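Local coordinates for protein molybdopterin molybdotransferase (PDB 1UZ5) that probably inserts molybdenum into adenylyl-molybdopterin, yielding molybdenum-molybdopterin and AMP in the last steps of molybdenum cofactor biosynthesis, at residues A[21-26]-A[320-325]. Residues are numbered along the deposited sequence; the frame is centred on the assembly and turned at random. Where two conformers were deposited one is given.
Sequences ISPGIE and LRALGR. With SO4 (sulfate ion), chain C.
Ala322, in the last turn of helix 304-322, turns its methyl group onto the loop 21-24, where Ile21 and Pro23 receive it. The apolar contact is small: Ala322 CB lies 3.9 Å from Ile21 CB and 4.3 Å from Pro23 CD. It meets Ile21 through the base of that side chain, whose outer end runs away from residues 320-325. Ala322 CB also lies 3.8 Å from Ile21 O, and the Pro23 ring sets its CG and CD against the carbonyl oxygen of Ala322. No hydrogen bond joins the two segments, so van der Waals contact alone carries the pairing.

Backbone hydrogen bonds end the helix in a Schellman motif. Arg325 N reaches Leu320 O at 2.7 Å and Gly324 N reaches Arg321 O at 3.1 Å, with Gly324 at positive phi as the C' residue. Leu320 O also accepts from Leu323 N, so this one carbonyl holds two backbone donors.

Beyond the cap, Arg325 bends at chi2 (-103°) and chi3 (-70°), and its NH1 lies 2.9 Å from sulfate O2, which sits at the edge of the guanidinium, in its plane; the bond from NH1 to O3 is weak. NH1 also bonds Gly156 O, while Arg158 N and Lys328 NZ also bond the sulfate, an ion that probably came from the crystallisation solution. A leucine in place of Arg325 would probably leave Gly156 O without this donor and the sulfate held by fewer bonds, those of Arg158 N and Lys328 NZ among them.

Leu323 packs on Phe178 of strand 174-178, which pairs antiparallel with strand 25-29; the helix end thus meets both this two-stranded sheet and the loop leading into it.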
loop_
_atom_site.group_PDB
_atom_site.type_symbol
_atom_site.label_atom_id
_atom_site.label_comp_id
_atom_site.label_asym_id
_atom_site.label_seq_id
_atom_site.Cartn_x
_atom_site.Cartn_y
_atom_site.Cartn_z
ATOM N N ILE A 21 -7.774 -12.953 10.122
ATOM C CA ILE A 21 -6.999 -13.732 9.175
ATOM C C ILE A 21 -5.532 -13.466 9.476
ATOM O O ILE A 21 -5.128 -12.320 9.666
ATOM C CB ILE A 21 -7.274 -13.304 7.714
ATOM C CG1 ILE A 21 -8.765 -13.439 7.389
ATOM C CG2 ILE A 21 -6.437 -14.149 6.762
ATOM C CD1 ILE A 21 -9.287 -14.855 7.461
ATOM N N SER A 22 -4.742 -14.529 9.540
ATOM C CA SER A 22 -3.311 -14.399 9.785
ATOM C C SER A 22 -2.630 -15.170 8.673
ATOM O O SER A 22 -2.387 -16.368 8.791
ATOM C CB SER A 22 -2.933 -14.977 11.150
ATOM O OG SER A 22 -3.407 -14.143 12.193
ATOM N N PRO A 23 -2.323 -14.483 7.562
ATOM C CA PRO A 23 -1.672 -15.094 6.403
ATOM C C PRO A 23 -0.241 -15.541 6.686
ATOM O O PRO A 23 0.314 -16.372 5.967
ATOM C CB PRO A 23 -1.740 -13.987 5.358
ATOM C CG PRO A 23 -1.547 -12.757 6.191
ATOM C CD PRO A 23 -2.450 -13.024 7.383
ATOM N N GLY A 24 0.352 -14.992 7.739
ATOM C CA GLY A 24 1.714 -15.354 8.070
ATOM C C GLY A 24 2.698 -14.396 7.430
ATOM O O GLY A 24 2.321 -13.568 6.592
ATOM N N ILE A 25 3.964 -14.520 7.821
ATOM C CA ILE A 25 5.023 -13.660 7.313
ATOM C C ILE A 25 6.092 -14.455 6.578
ATOM O O ILE A 25 6.351 -15.611 6.905
ATOM C CB ILE A 25 5.690 -12.895 8.474
ATOM C CG1 ILE A 25 4.642 -12.042 9.193
ATOM C CG2 ILE A 25 6.828 -12.032 7.953
ATOM C CD1 ILE A 25 5.161 -11.337 10.426
ATOM N N GLU A 26 6.702 -13.835 5.574
ATOM C CA GLU A 26 7.764 -14.486 4.822
ATOM C C GLU A 26 8.819 -13.451 4.444
ATOM O O GLU A 26 8.539 -12.250 4.381
ATOM C CB GLU A 26 7.219 -15.139 3.547
ATOM C CG GLU A 26 6.859 -14.159 2.448
ATOM C CD GLU A 26 6.529 -14.842 1.130
ATOM O OE1 GLU A 26 7.378 -15.601 0.619
ATOM O OE2 GLU A 26 5.422 -14.615 0.602
ATOM N N LEU A 320 -7.740 -5.889 4.438
ATOM C CA LEU A 320 -6.819 -4.824 4.804
ATOM C C LEU A 320 -6.229 -5.065 6.190
ATOM O O LEU A 320 -5.032 -4.881 6.402
ATOM C CB LEU A 320 -7.529 -3.468 4.760
ATOM C CG LEU A 320 -7.950 -2.997 3.364
ATOM C CD1 LEU A 320 -8.574 -1.611 3.446
ATOM C CD2 LEU A 320 -6.735 -2.974 2.445
ATOM N N ARG A 321 -7.068 -5.487 7.132
ATOM C CA ARG A 321 -6.607 -5.752 8.489
ATOM C C ARG A 321 -5.603 -6.890 8.504
ATOM O O ARG A 321 -4.660 -6.884 9.288
ATOM C CB ARG A 321 -7.789 -6.085 9.393
ATOM C CG ARG A 321 -8.674 -4.890 9.689
ATOM C CD ARG A 321 -10.014 -5.337 10.225
ATOM N NE ARG A 321 -10.907 -4.188 10.354
ATOM C CZ ARG A 321 -12.232 -4.247 10.271
ATOM N NH1 ARG A 321 -12.949 -3.141 10.403
ATOM N NH2 ARG A 321 -12.840 -5.406 10.047
ATOM N N ALA A 322 -5.803 -7.869 7.630
ATOM C CA ALA A 322 -4.888 -8.997 7.546
ATOM C C ALA A 322 -3.526 -8.528 7.026
ATOM O O ALA A 322 -2.509 -9.188 7.240
ATOM C CB ALA A 322 -5.448 -10.045 6.619
ATOM N N LEU A 323 -3.515 -7.391 6.338
ATOM C CA LEU A 323 -2.280 -6.849 5.778
ATOM C C LEU A 323 -1.766 -5.659 6.583
ATOM O O LEU A 323 -0.949 -4.881 6.093
ATOM C CB LEU A 323 -2.513 -6.429 4.323
ATOM C CG LEU A 323 -2.856 -7.559 3.353
ATOM C CD1 LEU A 323 -3.336 -6.975 2.040
ATOM C CD2 LEU A 323 -1.646 -8.447 3.142
ATOM N N GLY A 324 -2.256 -5.523 7.814
ATOM C CA GLY A 324 -1.839 -4.427 8.668
ATOM C C GLY A 324 -2.249 -3.075 8.123
ATOM O O GLY A 324 -1.702 -2.046 8.516
ATOM N N ARG A 325 -3.216 -3.079 7.216
ATOM C CA ARG A 325 -3.707 -1.852 6.597
ATOM C C ARG A 325 -5.043 -1.488 7.227
ATOM O O ARG A 325 -5.771 -0.638 6.715
ATOM C CB ARG A 325 -3.912 -2.069 5.100
ATOM C CG ARG A 325 -2.874 -2.961 4.455
ATOM C CD ARG A 325 -1.871 -2.159 3.673
ATOM N NE ARG A 325 -2.452 -1.565 2.474
ATOM C CZ ARG A 325 -1.862 -0.604 1.773
ATOM N NH1 ARG A 325 -0.681 -0.140 2.164
ATOM N NH2 ARG A 325 -2.444 -0.110 0.688
HETATM S S SO4 C . 0.719 3.030 1.460
HETATM O O1 SO4 C . 0.420 3.572 2.963
HETATM O O2 SO4 C . 1.442 1.791 1.650
HETATM O O3 SO4 C . -0.400 2.870 0.802
HETATM O O4 SO4 C . 1.616 4.025 0.931
#